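Local coordinates for protein Asp/Glu-specific dipeptidyl-peptidase (Flavobacterium psychrophilum, PDB 5JXF) that removes dipeptides from the N-terminus of oligopeptides as a serine peptidase of family S46, strictly requiring an acidic residue, Asp or Glu, at the P1 position, at residues 311-320 with 462-473; 498-506 with 528-536. All coordinates share one frame; numbering follows the deposited sequence.

Interaction 1. Residues 311-320 with 462-473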
ATOM      1  N   GLU A 311       0.253 -22.135  -0.679  1.00 65.19           N
ATOM      2  CA  GLU A 311      -1.125 -22.522  -0.363  1.00 73.91           C
ATOM      3  C   GLU A 311      -1.206 -23.322   0.934  1.00 71.83           C
ATOM      4  O   GLU A 311      -2.111 -23.118   1.744  1.00 62.85           O
ATOM      5  CB  GLU A 311      -1.738 -23.331  -1.513  1.00 67.48           C
ATOM      6  CG  GLU A 311      -2.928 -22.657  -2.164  1.00 83.66           C
ATOM      7  CD  GLU A 311      -3.635 -23.554  -3.175  1.00 95.90           C
ATOM      8  OE1 GLU A 311      -4.422 -24.430  -2.753  1.00104.11           O
ATOM      9  OE2 GLU A 311      -3.411 -23.383  -4.393  1.00 99.97           O
ATOM     10  N   ILE A 312      -0.246 -24.222   1.139  1.00 72.81           N
ATOM     11  CA  ILE A 312      -0.238 -25.037   2.350  1.00 64.63           C
ATOM     12  C   ILE A 312      -0.017 -24.196   3.602  1.00 60.48           C
ATOM     13  O   ILE A 312      -0.762 -24.333   4.566  1.00 63.33           O
ATOM     14  CB  ILE A 312       0.832 -26.135   2.297  1.00 69.13           C
ATOM     15  CG1 ILE A 312       0.527 -27.109   1.168  1.00 75.71           C
ATOM     16  CG2 ILE A 312       0.893 -26.892   3.623  1.00 63.76           C
ATOM     17  CD1 ILE A 312       1.572 -28.190   1.060  1.00 74.20           C
ATOM     18  N   ARG A 313       0.993 -23.331   3.598  1.00 61.34           N
ATOM     19  CA  ARG A 313       1.281 -22.502   4.774  1.00 65.11           C
ATOM     20  C   ARG A 313       0.162 -21.488   5.059  1.00 66.48           C
ATOM     21  O   ARG A 313      -0.128 -21.173   6.215  1.00 68.41           O
ATOM     22  CB  ARG A 313       2.618 -21.769   4.607  1.00 63.70           C
ATOM     23  CG  ARG A 313       3.831 -22.700   4.715  1.00 67.70           C
ATOM     24  CD  ARG A 313       5.166 -21.970   4.679  1.00 60.25           C
ATOM     25  NE  ARG A 313       6.274 -22.919   4.807  1.00 67.12           N
ATOM     26  CZ  ARG A 313       7.353 -22.723   5.562  1.00 63.62           C
ATOM     27  NH1 ARG A 313       7.482 -21.595   6.258  1.00 53.48           N
ATOM     28  NH2 ARG A 313       8.312 -23.650   5.611  1.00 65.69           N
ATOM     29  N   GLU A 314      -0.467 -20.982   4.007  1.00 60.37           N
ATOM     30  CA  GLU A 314      -1.536 -19.998   4.186  1.00 72.28           C
ATOM     31  C   GLU A 314      -2.696 -20.578   5.000  1.00 77.40           C
ATOM     32  O   GLU A 314      -3.208 -19.939   5.917  1.00 79.41           O
ATOM     33  CB  GLU A 314      -2.042 -19.495   2.828  1.00 76.50           C
ATOM     34  CG  GLU A 314      -3.031 -18.344   2.922  1.00 82.96           C
ATOM     35  CD  GLU A 314      -4.437 -18.813   3.246  1.00 95.12           C
ATOM     36  OE1 GLU A 314      -4.791 -19.948   2.848  1.00 99.16           O
ATOM     37  OE2 GLU A 314      -5.172 -18.059   3.921  1.00 98.30           O
ATOM     38  N   ALA A 315      -3.110 -21.790   4.651  1.00 82.09           N
ATOM     39  CA  ALA A 315      -4.183 -22.453   5.377  1.00 74.30           C
ATOM     40  C   ALA A 315      -3.777 -22.681   6.840  1.00 73.91           C
ATOM     41  O   ALA A 315      -4.560 -22.405   7.748  1.00 74.45           O
ATOM     42  CB  ALA A 315      -4.545 -23.756   4.701  1.00 68.48           C
ATOM     43  N   ALA A 316      -2.550 -23.160   7.067  1.00 72.75           N
ATOM     44  CA  ALA A 316      -2.045 -23.378   8.429  1.00 70.55           C
ATOM     45  C   ALA A 316      -2.027 -22.101   9.267  1.00 72.79           C
ATOM     46  O   ALA A 316      -2.474 -22.088  10.419  1.00 63.82           O
ATOM     47  CB  ALA A 316      -0.637 -23.980   8.391  1.00 65.97           C
ATOM     48  N   LEU A 317      -1.488 -21.035   8.687  1.00 75.01           N
ATOM     49  CA  LEU A 317      -1.362 -19.767   9.386  1.00 69.79           C
ATOM     50  C   LEU A 317      -2.722 -19.143   9.696  1.00 69.18           C
ATOM     51  O   LEU A 317      -2.906 -18.564  10.770  1.00 72.64           O
ATOM     52  CB  LEU A 317      -0.507 -18.795   8.568  1.00 70.60           C
ATOM     53  CG  LEU A 317       0.977 -19.157   8.402  1.00 68.17           C
ATOM     54  CD1 LEU A 317       1.601 -18.314   7.311  1.00 62.04           C
ATOM     55  CD2 LEU A 317       1.734 -18.984   9.712  1.00 67.64           C
ATOM     56  N   LYS A 318      -3.671 -19.255   8.771  1.00 69.39           N
ATOM     57  CA  LYS A 318      -4.988 -18.649   8.991  1.00 70.99           C
ATOM     58  C   LYS A 318      -5.612 -19.262  10.241  1.00 70.39           C
ATOM     59  O   LYS A 318      -6.098 -18.545  11.122  1.00 66.59           O
ATOM     60  CB  LYS A 318      -5.899 -18.824   7.776  1.00 69.38           C
ATOM     61  N   VAL A 319      -5.537 -20.587  10.339  1.00 73.62           N
ATOM     62  CA  VAL A 319      -6.039 -21.301  11.510  1.00 76.77           C
ATOM     63  C   VAL A 319      -5.349 -20.833  12.784  1.00 75.52           C
ATOM     64  O   VAL A 319      -6.001 -20.547  13.789  1.00 81.84           O
ATOM     65  CB  VAL A 319      -5.860 -22.824  11.376  1.00 80.44           C
ATOM     66  CG1 VAL A 319      -6.208 -23.518  12.691  1.00 77.36           C
ATOM     67  CG2 VAL A 319      -6.723 -23.363  10.233  1.00 84.78           C
ATOM     68  N   GLN A 320      -4.028 -20.725  12.730  1.00 67.24           N
ATOM     69  CA  GLN A 320      -3.260 -20.379  13.911  1.00 66.11           C
ATOM     70  C   GLN A 320      -3.502 -18.935  14.339  1.00 66.68           C
ATOM     71  O   GLN A 320      -3.698 -18.667  15.526  1.00 66.88           O
ATOM     72  CB  GLN A 320      -1.767 -20.631  13.660  1.00 68.64           C
ATOM     73  CG  GLN A 320      -1.437 -22.104  13.651  1.00 71.27           C
ATOM     74  CD  GLN A 320      -0.067 -22.397  13.099  1.00 70.31           C
ATOM     75  OE1 GLN A 320       0.876 -21.626  13.287  1.00 69.13           O
ATOM     76  NE2 GLN A 320       0.047 -23.509  12.393  1.00 70.11           N
ATOM     77  N   VAL A 462      -5.772 -26.395  18.612  1.00 81.64           N
ATOM     78  CA  VAL A 462      -5.208 -25.748  17.430  1.00 80.96           C
ATOM     79  C   VAL A 462      -4.768 -26.749  16.357  1.00 84.16           C
ATOM     80  O   VAL A 462      -5.142 -26.632  15.190  1.00 87.30           O
ATOM     81  CB  VAL A 462      -3.993 -24.873  17.795  1.00 80.29           C
ATOM     82  CG1 VAL A 462      -3.393 -24.245  16.540  1.00 78.39           C
ATOM     83  CG2 VAL A 462      -4.390 -23.805  18.804  1.00 85.08           C
ATOM     84  N   ASP A 463      -3.979 -27.739  16.762  1.00 85.05           N
ATOM     85  CA  ASP A 463      -3.297 -28.604  15.802  1.00 85.49           C
ATOM     86  C   ASP A 463      -4.273 -29.444  14.998  1.00 85.47           C
ATOM     87  O   ASP A 463      -4.008 -29.831  13.867  1.00 81.73           O
ATOM     88  CB  ASP A 463      -2.285 -29.510  16.512  1.00 87.82           C
ATOM     89  CG  ASP A 463      -1.402 -30.274  15.534  1.00 85.87           C
ATOM     90  OD1 ASP A 463      -0.635 -29.601  14.809  1.00 82.13           O
ATOM     91  OD2 ASP A 463      -1.467 -31.530  15.491  1.00 82.69           O
ATOM     92  N   GLU A 464      -5.424 -29.708  15.584  1.00 91.89           N
ATOM     93  CA  GLU A 464      -6.436 -30.508  14.926  1.00 93.54           C
ATOM     94  C   GLU A 464      -7.209 -29.725  13.872  1.00 85.77           C
ATOM     95  O   GLU A 464      -7.578 -30.268  12.835  1.00 82.26           O
ATOM     96  CB  GLU A 464      -7.365 -31.074  15.991  1.00100.24           C
ATOM     97  CG  GLU A 464      -8.529 -31.924  15.501  1.00105.66           C
ATOM     98  CD  GLU A 464      -9.263 -32.580  16.664  1.00108.80           C
ATOM     99  OE1 GLU A 464      -8.794 -32.416  17.815  1.00112.58           O
ATOM    100  OE2 GLU A 464     -10.309 -33.217  16.428  1.00106.47           O
ATOM    101  N   LYS A 465      -7.443 -28.444  14.123  1.00 88.64           N
ATOM    102  CA  LYS A 465      -8.089 -27.621  13.112  1.00 89.22           C
ATOM    103  C   LYS A 465      -7.150 -27.434  11.920  1.00 83.26           C
ATOM    104  O   LYS A 465      -7.581 -27.545  10.773  1.00 82.71           O
ATOM    105  CB  LYS A 465      -8.532 -26.276  13.695  1.00 90.01           C
ATOM    106  CG  LYS A 465      -9.609 -26.411  14.769  1.00 90.58           C
ATOM    107  CD  LYS A 465     -11.016 -26.346  14.168  1.00 93.22           C
ATOM    108  CE  LYS A 465     -11.977 -27.275  14.908  1.00 98.82           C
ATOM    109  NZ  LYS A 465     -13.155 -27.671  14.079  1.00103.41           N
ATOM    110  N   VAL A 466      -5.867 -27.190  12.177  1.00 86.09           N
ATOM    111  CA  VAL A 466      -4.911 -27.091  11.076  1.00 86.15           C
ATOM    112  C   VAL A 466      -4.711 -28.473  10.425  1.00 82.96           C
ATOM    113  O   VAL A 466      -4.484 -28.560   9.216  1.00 82.28           O
ATOM    114  CB  VAL A 466      -3.552 -26.480  11.535  1.00 92.00           C
ATOM    115  CG1 VAL A 466      -2.895 -27.326  12.580  1.00 92.69           C
ATOM    116  CG2 VAL A 466      -2.607 -26.315  10.365  1.00 91.24           C
ATOM    117  N   PHE A 467      -4.832 -29.547  11.205  1.00 82.89           N
ATOM    118  CA  PHE A 467      -4.771 -30.908  10.648  1.00 85.62           C
ATOM    119  C   PHE A 467      -5.918 -31.136   9.678  1.00 89.05           C
ATOM    120  O   PHE A 467      -5.748 -31.750   8.624  1.00 84.78           O
ATOM    121  CB  PHE A 467      -4.817 -31.975  11.756  1.00 88.86           C
ATOM    122  CG  PHE A 467      -5.044 -33.389  11.250  1.00 91.36           C
ATOM    123  CD1 PHE A 467      -3.978 -34.180  10.859  1.00 90.44           C
ATOM    124  CD2 PHE A 467      -6.326 -33.929  11.187  1.00 93.08           C
ATOM    125  CE1 PHE A 467      -4.186 -35.474  10.402  1.00 94.01           C
ATOM    126  CE2 PHE A 467      -6.540 -35.218  10.727  1.00 92.34           C
ATOM    127  CZ  PHE A 467      -5.471 -35.994  10.333  1.00 94.82           C
ATOM    128  N   GLU A 468      -7.093 -30.638  10.048  1.00 91.08           N
ATOM    129  CA  GLU A 468      -8.290 -30.839   9.245  1.00 93.63           C
ATOM    130  C   GLU A 468      -8.178 -30.086   7.923  1.00 90.37           C
ATOM    131  O   GLU A 468      -8.675 -30.550   6.897  1.00 93.93           O
ATOM    132  CB  GLU A 468      -9.533 -30.418  10.043  1.00 94.48           C
ATOM    133  CG  GLU A 468     -10.650 -29.738   9.270  1.00102.31           C
ATOM    134  CD  GLU A 468     -11.839 -29.402  10.169  1.00108.65           C
ATOM    135  OE1 GLU A 468     -11.863 -29.888  11.322  1.00108.24           O
ATOM    136  OE2 GLU A 468     -12.752 -28.670   9.725  1.00110.49           O
ATOM    137  N   GLN A 469      -7.477 -28.954   7.937  1.00 84.71           N
ATOM    138  CA  GLN A 469      -7.356 -28.128   6.741  1.00 84.55           C
ATOM    139  C   GLN A 469      -6.221 -28.574   5.805  1.00 84.83           C
ATOM    140  O   GLN A 469      -6.329 -28.451   4.587  1.00 92.64           O
ATOM    141  CB  GLN A 469      -7.160 -26.672   7.149  1.00 84.74           C
ATOM    142  CG  GLN A 469      -7.117 -25.683   6.000  1.00 89.53           C
ATOM    143  CD  GLN A 469      -8.448 -25.528   5.291  1.00 94.49           C
ATOM    144  OE1 GLN A 469      -8.772 -26.280   4.370  1.00 99.58           O
ATOM    145  NE2 GLN A 469      -9.226 -24.544   5.717  1.00 92.03           N
ATOM    146  N   LEU A 470      -5.139 -29.095   6.371  1.00 82.29           N
ATOM    147  CA  LEU A 470      -3.960 -29.457   5.577  1.00 85.94           C
ATOM    148  C   LEU A 470      -4.088 -30.831   4.911  1.00 85.28           C
ATOM    149  O   LEU A 470      -3.623 -31.042   3.788  1.00 82.20           O
ATOM    150  CB  LEU A 470      -2.701 -29.423   6.450  1.00 77.89           C
ATOM    151  CG  LEU A 470      -1.877 -28.136   6.380  1.00 75.91           C
ATOM    152  CD1 LEU A 470      -2.782 -26.898   6.416  1.00 74.37           C
ATOM    153  CD2 LEU A 470      -0.920 -28.123   7.536  1.00 70.71           C
ATOM    154  N   VAL A 471      -4.707 -31.769   5.616  1.00 81.82           N
ATOM    155  CA  VAL A 471      -4.960 -33.083   5.049  1.00 88.97           C
ATOM    156  C   VAL A 471      -5.933 -32.961   3.872  1.00 94.60           C
ATOM    157  O   VAL A 471      -5.816 -33.684   2.879  1.00 97.95           O
ATOM    158  CB  VAL A 471      -5.507 -34.051   6.116  1.00 91.81           C
ATOM    159  CG1 VAL A 471      -5.943 -35.360   5.488  1.00 94.20           C
ATOM    160  CG2 VAL A 471      -4.445 -34.302   7.180  1.00 91.42           C
ATOM    161  N   ALA A 472      -6.873 -32.021   3.976  1.00 89.22           N
ATOM    162  CA  ALA A 472      -7.763 -31.707   2.870  1.00 90.09           C
ATOM    163  C   ALA A 472      -6.969 -31.277   1.633  1.00 90.76           C
ATOM    164  O   ALA A 472      -7.248 -31.730   0.524  1.00 94.03           O
ATOM    165  CB  ALA A 472      -8.750 -30.626   3.273  1.00 86.78           C
ATOM    166  N   LEU A 473      -5.969 -30.420   1.824  1.00 84.06           N
ATOM    167  CA  LEU A 473      -5.201 -29.909   0.694  1.00 87.45           C
ATOM    168  C   LEU A 473      -4.367 -30.998   0.013  1.00 92.26           C
ATOM    169  O   LEU A 473      -4.295 -31.055  -1.217  1.00 98.37           O
ATOM    170  CB  LEU A 473      -4.297 -28.763   1.148  1.00 87.24           C
ATOM    171  CG  LEU A 473      -4.981 -27.450   1.532  1.00 88.61           C
ATOM    172  CD1 LEU A 473      -4.007 -26.536   2.291  1.00 86.36           C
ATOM    173  CD2 LEU A 473      -5.552 -26.750   0.295  1.00 84.74           C
TER
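A315, A316 and V319 of one helix meet V466, L470 and L473 of another in a nearly antiparallel helix-helix packing within the helical part of this S46 peptidase, away from the probable charge-relay residues. Segments 311-320 and 462-473 belong to helices 295-325 and 460-477; their axes come within 9.1 Å at 154° between N-to-C directions. The approach is closest where small residues face branched ones, the CA atoms of A316 and V466 lying 5.4 Å apart. With its CG2 anti to the backbone N, V466 lays that methyl against the neighbouring helix, 3.6 Å from CB of A316. L470 follows one turn later: its CD1 rests on the backbone between I312 and A316, 3.8 Å from N of A316, while its CG meets CG2 of I312, the two side chains lying roughly perpendicular. A315 points its CB between Q469 and L473, 3.5 Å from CG of Q469 and 3.7 Å from CD1 of L473. Toward the other end, V319 has CG1 anti to the backbone N (chi1 172°), which sets this methyl 3.7 Å from CB of K465 and close to N of V466. Helix 386-415 covers a flank, where N415 touches both A316 and L470. R313, whose CB points away from helix 460-477, forms a salt bridge with E410 of the same helix 386-415. No hydrogen bond or salt bridge links the two segments, so shape and the burial of methyl groups hold them together, and even Q469 and K465 contribute through aliphatic carbons.

Interaction 2. Residues 498-506 with 528-536; sequences SIYSKSKLV and LDKGYAFVK
D529, the N-cap of helix 530-545, sets its carboxylate against an ST turn that begins at S503, so that helix start and loop turn share one acceptor group. Its CG is anti to the backbone N (chi1 -170°), which lets one oxygen serve its own helix while both reach the loop 498-506. OD1 accepts from N of G531 at 2.7 Å, met on the anti side and 24° out of the carboxylate plane, with a weak further bond from N of Y532. The hydroxyl OG of S503 donates to the same OD1 at 3.1 Å, but from the syn side and a little off the carboxylate plane. OD2 offers its syn lone pair to N of K504 at 2.8 Å, with an N-H...O angle of 150°. S503 OG in turn accepts from N of L505, closing the ST turn, so this hydroxyl relays between loop backbone and helix cap. With an alanine in place of D529, the amides of K504 and G531 would probably lose the acceptor that joins loop to helix, and S503 OG would keep only its bond from N of L505. G531 brings its backbone close to S503, their CA atoms 5.0 Å apart. Beside these hydrogen bonds, I499 packs against the first helical turn and also touches F467 of helix 460-477, while L505 leans on F511 and L514 of helix 508-514. The CG2 methyl of I499 lies 3.7 Å from O of K530, and its CD1 approaches the F534 ring obliquely, 4.5 Å from CD2.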
ATOM      1  N   SER A 498     -11.195 -36.301  15.778  1.00118.53           N
ATOM      2  CA  SER A 498     -10.607 -37.108  16.826  1.00116.06           C
ATOM      3  C   SER A 498      -9.866 -38.346  16.291  1.00118.95           C
ATOM      4  O   SER A 498     -10.317 -39.470  16.471  1.00120.98           O
ATOM      5  CB  SER A 498     -11.698 -37.530  17.815  1.00118.65           C
ATOM      6  N   ILE A 499      -8.756 -38.116  15.591  1.00116.64           N
ATOM      7  CA  ILE A 499      -7.607 -39.017  15.649  1.00114.67           C
ATOM      8  C   ILE A 499      -6.785 -38.416  16.790  1.00110.64           C
ATOM      9  O   ILE A 499      -5.843 -39.014  17.297  1.00110.55           O
ATOM     10  CB  ILE A 499      -6.787 -39.082  14.333  1.00107.92           C
ATOM     11  CG1 ILE A 499      -7.695 -39.249  13.118  1.00112.64           C
ATOM     12  CG2 ILE A 499      -5.786 -40.225  14.364  1.00104.51           C
ATOM     13  CD1 ILE A 499      -6.928 -39.402  11.805  1.00111.58           C
ATOM     14  N   TYR A 500      -7.178 -37.201  17.175  1.00109.28           N
ATOM     15  CA  TYR A 500      -6.704 -36.537  18.388  1.00107.35           C
ATOM     16  C   TYR A 500      -7.513 -37.064  19.570  1.00110.18           C
ATOM     17  O   TYR A 500      -7.321 -36.640  20.711  1.00107.46           O
ATOM     18  CB  TYR A 500      -6.836 -35.014  18.257  1.00103.73           C
ATOM     19  CG  TYR A 500      -5.852 -34.428  17.267  1.00 98.01           C
ATOM     20  CD1 TYR A 500      -6.073 -34.549  15.902  1.00 97.04           C
ATOM     21  CD2 TYR A 500      -4.718 -33.745  17.690  1.00 94.09           C
ATOM     22  CE1 TYR A 500      -5.189 -34.035  14.985  1.00 97.32           C
ATOM     23  CE2 TYR A 500      -3.821 -33.216  16.773  1.00 93.49           C
ATOM     24  CZ  TYR A 500      -4.060 -33.368  15.418  1.00 92.05           C
ATOM     25  OH  TYR A 500      -3.183 -32.851  14.484  1.00 85.15           O
ATOM     26  N   SER A 501      -8.420 -37.995  19.267  1.00112.98           N
ATOM     27  CA  SER A 501      -9.201 -38.726  20.264  1.00117.51           C
ATOM     28  C   SER A 501      -8.305 -39.349  21.294  1.00115.24           C
ATOM     29  O   SER A 501      -8.267 -38.939  22.449  1.00114.51           O
ATOM     30  CB  SER A 501     -10.023 -39.839  19.616  1.00117.95           C
ATOM     31  OG  SER A 501      -9.278 -40.496  18.603  1.00112.23           O
ATOM     32  N   LYS A 502      -7.584 -40.362  20.848  1.00113.16           N
ATOM     33  CA  LYS A 502      -6.806 -41.185  21.741  1.00110.85           C
ATOM     34  C   LYS A 502      -5.572 -41.726  21.049  1.00109.82           C
ATOM     35  O   LYS A 502      -5.077 -42.808  21.372  1.00112.71           O
ATOM     36  CB  LYS A 502      -7.694 -42.297  22.302  1.00112.69           C
ATOM     37  CG  LYS A 502      -7.978 -42.066  23.873  1.00100.80           C
ATOM     38  CD  LYS A 502      -6.694 -42.324  24.593  1.00 97.69           C
ATOM     39  CE  LYS A 502      -6.988 -42.535  26.118  1.00 95.61           C
ATOM     40  NZ  LYS A 502      -5.667 -43.092  26.572  1.00 92.43           N
ATOM     41  N   SER A 503      -5.102 -40.952  20.076  1.00108.56           N
ATOM     42  CA  SER A 503      -3.684 -40.954  19.781  1.00103.18           C
ATOM     43  C   SER A 503      -3.056 -40.459  21.058  1.00102.54           C
ATOM     44  O   SER A 503      -3.595 -39.582  21.736  1.00101.62           O
ATOM     45  CB  SER A 503      -3.301 -40.054  18.607  1.00101.53           C
ATOM     46  OG  SER A 503      -1.894 -39.860  18.564  1.00101.29           O
ATOM     47  N   LYS A 504      -1.915 -41.040  21.385  1.00104.93           N
ATOM     48  CA  LYS A 504      -1.268 -40.786  22.652  1.00102.91           C
ATOM     49  C   LYS A 504      -0.110 -39.813  22.363  1.00 98.01           C
ATOM     50  O   LYS A 504       0.772 -39.565  23.184  1.00 97.02           O
ATOM     51  CB  LYS A 504      -0.888 -42.143  23.289  1.00104.79           C
ATOM     52  CG  LYS A 504       0.225 -42.176  24.325  1.00107.64           C
ATOM     53  CD  LYS A 504      -0.017 -43.198  25.461  1.00110.46           C
ATOM     54  CE  LYS A 504      -0.825 -44.407  25.051  1.00108.84           C
ATOM     55  NZ  LYS A 504      -1.303 -45.125  26.265  1.00110.66           N
ATOM     56  N   LEU A 505      -0.179 -39.212  21.175  1.00 96.17           N
ATOM     57  CA  LEU A 505       0.774 -38.191  20.753  1.00 90.88           C
ATOM     58  C   LEU A 505       0.270 -36.793  21.116  1.00 92.49           C
ATOM     59  O   LEU A 505       1.034 -35.826  21.071  1.00 92.99           O
ATOM     60  CB  LEU A 505       1.034 -38.286  19.244  1.00 90.50           C
ATOM     61  CG  LEU A 505       1.623 -39.608  18.728  1.00 90.87           C
ATOM     62  CD1 LEU A 505       2.090 -39.512  17.277  1.00 91.25           C
ATOM     63  CD2 LEU A 505       2.754 -40.094  19.621  1.00 89.29           C
ATOM     64  N   VAL A 506      -1.009 -36.686  21.481  1.00 92.18           N
ATOM     65  CA  VAL A 506      -1.582 -35.394  21.869  1.00 90.87           C
ATOM     66  C   VAL A 506      -1.003 -34.872  23.187  1.00 85.07           C
ATOM     67  O   VAL A 506      -0.856 -33.670  23.367  1.00 77.70           O
ATOM     68  CB  VAL A 506      -3.135 -35.458  21.996  1.00 86.70           C
ATOM     69  CG1 VAL A 506      -3.777 -35.793  20.656  1.00 86.56           C
ATOM     70  CG2 VAL A 506      -3.563 -36.452  23.071  1.00 86.82           C
ATOM     71  N   LEU A 528       0.185 -49.587  16.981  1.00 96.39           N
ATOM     72  CA  LEU A 528      -1.248 -49.707  17.262  1.00100.35           C
ATOM     73  C   LEU A 528      -1.944 -48.351  17.385  1.00102.75           C
ATOM     74  O   LEU A 528      -3.152 -48.238  17.166  1.00103.37           O
ATOM     75  CB  LEU A 528      -1.476 -50.506  18.549  1.00 97.96           C
ATOM     76  CG  LEU A 528      -1.219 -52.013  18.503  1.00100.19           C
ATOM     77  CD1 LEU A 528      -1.370 -52.625  19.886  1.00103.18           C
ATOM     78  CD2 LEU A 528      -2.148 -52.687  17.514  1.00 96.71           C
ATOM     79  N   ASP A 529      -1.182 -47.328  17.756  1.00103.42           N
ATOM     80  CA  ASP A 529      -1.730 -45.987  17.931  1.00105.41           C
ATOM     81  C   ASP A 529      -2.353 -45.481  16.636  1.00103.97           C
ATOM     82  O   ASP A 529      -1.715 -45.525  15.585  1.00104.29           O
ATOM     83  CB  ASP A 529      -0.641 -45.024  18.400  1.00107.03           C
ATOM     84  CG  ASP A 529      -1.194 -43.677  18.821  1.00109.97           C
ATOM     85  OD1 ASP A 529      -1.552 -42.880  17.931  1.00112.72           O
ATOM     86  OD2 ASP A 529      -1.265 -43.414  20.041  1.00111.31           O
ATOM     87  N   LYS A 530      -3.591 -44.998  16.715  1.00101.85           N
ATOM     88  CA  LYS A 530      -4.310 -44.551  15.523  1.00100.75           C
ATOM     89  C   LYS A 530      -3.626 -43.366  14.851  1.00 95.34           C
ATOM     90  O   LYS A 530      -3.718 -43.189  13.640  1.00 97.95           O
ATOM     91  CB  LYS A 530      -5.762 -44.191  15.863  1.00102.21           C
ATOM     92  CG  LYS A 530      -6.742 -45.368  15.764  1.00105.41           C
ATOM     93  CD  LYS A 530      -6.172 -46.517  14.928  1.00103.40           C
ATOM     94  CE  LYS A 530      -7.269 -47.379  14.319  1.00104.60           C
ATOM     95  NZ  LYS A 530      -8.528 -47.330  15.102  1.00102.98           N
ATOM     96  N   GLY A 531      -2.932 -42.560  15.637  1.00 90.71           N
ATOM     97  CA  GLY A 531      -2.196 -41.441  15.085  1.00 91.94           C
ATOM     98  C   GLY A 531      -1.006 -41.893  14.260  1.00 89.68           C
ATOM     99  O   GLY A 531      -0.908 -41.588  13.072  1.00 87.94           O
ATOM    100  N   TYR A 532      -0.094 -42.625  14.887  1.00 90.07           N
ATOM    101  CA  TYR A 532       1.095 -43.090  14.189  1.00 88.77           C
ATOM    102  C   TYR A 532       0.722 -44.010  13.026  1.00 93.52           C
ATOM    103  O   TYR A 532       1.410 -44.044  12.008  1.00 93.71           O
ATOM    104  CB  TYR A 532       2.043 -43.809  15.144  1.00 87.11           C
ATOM    105  CG  TYR A 532       3.252 -44.389  14.450  1.00 90.94           C
ATOM    106  CD1 TYR A 532       4.364 -43.600  14.172  1.00 90.90           C
ATOM    107  CD2 TYR A 532       3.278 -45.724  14.052  1.00 92.59           C
ATOM    108  CE1 TYR A 532       5.475 -44.129  13.528  1.00 87.42           C
ATOM    109  CE2 TYR A 532       4.380 -46.257  13.408  1.00 91.26           C
ATOM    110  CZ  TYR A 532       5.473 -45.455  13.149  1.00 85.66           C
ATOM    111  OH  TYR A 532       6.566 -45.984  12.508  1.00 80.69           O
ATOM    112  N   ALA A 533      -0.366 -44.757  13.180  1.00 95.56           N
ATOM    113  CA  ALA A 533      -0.857 -45.592  12.091  1.00 98.39           C
ATOM    114  C   ALA A 533      -1.127 -44.739  10.854  1.00 95.73           C
ATOM    115  O   ALA A 533      -0.726 -45.096   9.746  1.00 94.56           O
ATOM    116  CB  ALA A 533      -2.114 -46.344  12.510  1.00102.05           C
ATOM    117  N   PHE A 534      -1.791 -43.603  11.051  1.00 92.37           N
ATOM    118  CA  PHE A 534      -2.117 -42.734   9.934  1.00 90.89           C
ATOM    119  C   PHE A 534      -0.855 -42.169   9.287  1.00 87.37           C
ATOM    120  O   PHE A 534      -0.712 -42.213   8.067  1.00 87.11           O
ATOM    121  CB  PHE A 534      -3.045 -41.600  10.377  1.00 90.08           C
ATOM    122  CG  PHE A 534      -3.341 -40.611   9.290  1.00 89.44           C
ATOM    123  CD1 PHE A 534      -3.853 -41.035   8.077  1.00 92.78           C
ATOM    124  CD2 PHE A 534      -3.123 -39.263   9.483  1.00 88.06           C
ATOM    125  CE1 PHE A 534      -4.128 -40.133   7.075  1.00 93.27           C
ATOM    126  CE2 PHE A 534      -3.397 -38.354   8.483  1.00 84.95           C
ATOM    127  CZ  PHE A 534      -3.897 -38.789   7.278  1.00 90.25           C
ATOM    128  N   VAL A 535       0.060 -41.650  10.100  1.00 88.27           N
ATOM    129  CA  VAL A 535       1.315 -41.119   9.572  1.00 85.22           C
ATOM    130  C   VAL A 535       2.062 -42.206   8.797  1.00 79.73           C
ATOM    131  O   VAL A 535       2.678 -41.931   7.764  1.00 74.14           O
ATOM    132  CB  VAL A 535       2.219 -40.550  10.696  1.00 84.82           C
ATOM    133  CG1 VAL A 535       3.532 -40.004  10.121  1.00 79.99           C
ATOM    134  CG2 VAL A 535       1.482 -39.469  11.471  1.00 82.70           C
ATOM    135  N   LYS A 536       1.974 -43.445   9.279  1.00 85.54           N
ATOM    136  CA  LYS A 536       2.653 -44.567   8.640  1.00 85.47           C
ATOM    137  C   LYS A 536       2.183 -44.733   7.195  1.00 91.29           C
ATOM    138  O   LYS A 536       2.996 -44.945   6.298  1.00 95.24           O
ATOM    139  CB  LYS A 536       2.430 -45.861   9.433  1.00 86.57           C
ATOM    140  CG  LYS A 536       3.240 -47.062   8.935  1.00 85.56           C
ATOM    141  CD  LYS A 536       2.984 -48.293   9.796  1.00 90.84           C
ATOM    142  CE  LYS A 536       1.500 -48.639   9.848  1.00 96.94           C
ATOM    143  NZ  LYS A 536       1.098 -49.266  11.142  1.00 95.12           N
TER

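Overall arrangement
The two interactions illustrate how packing chemistry follows secondary structure. Interaction 1 joins two long helices by interlocking aliphatic groups, their backbone amides and carbonyls being largely engaged within each helix. Interaction 2 lies farther from the centre of the chain and ties an irregular loop to a helix start, where backbone N-H groups of both loop and helix start need acceptors and one carboxylate supplies them. Both are partly buried and have exposed residues at their margins. The centres of interaction 1 and interaction 2 are about 18 Å apart. Helix 460-477 connects them: one side packs on 311-320, while the D463 carboxylate meets the Y500 hydroxyl of the loop and E464 packs beside it.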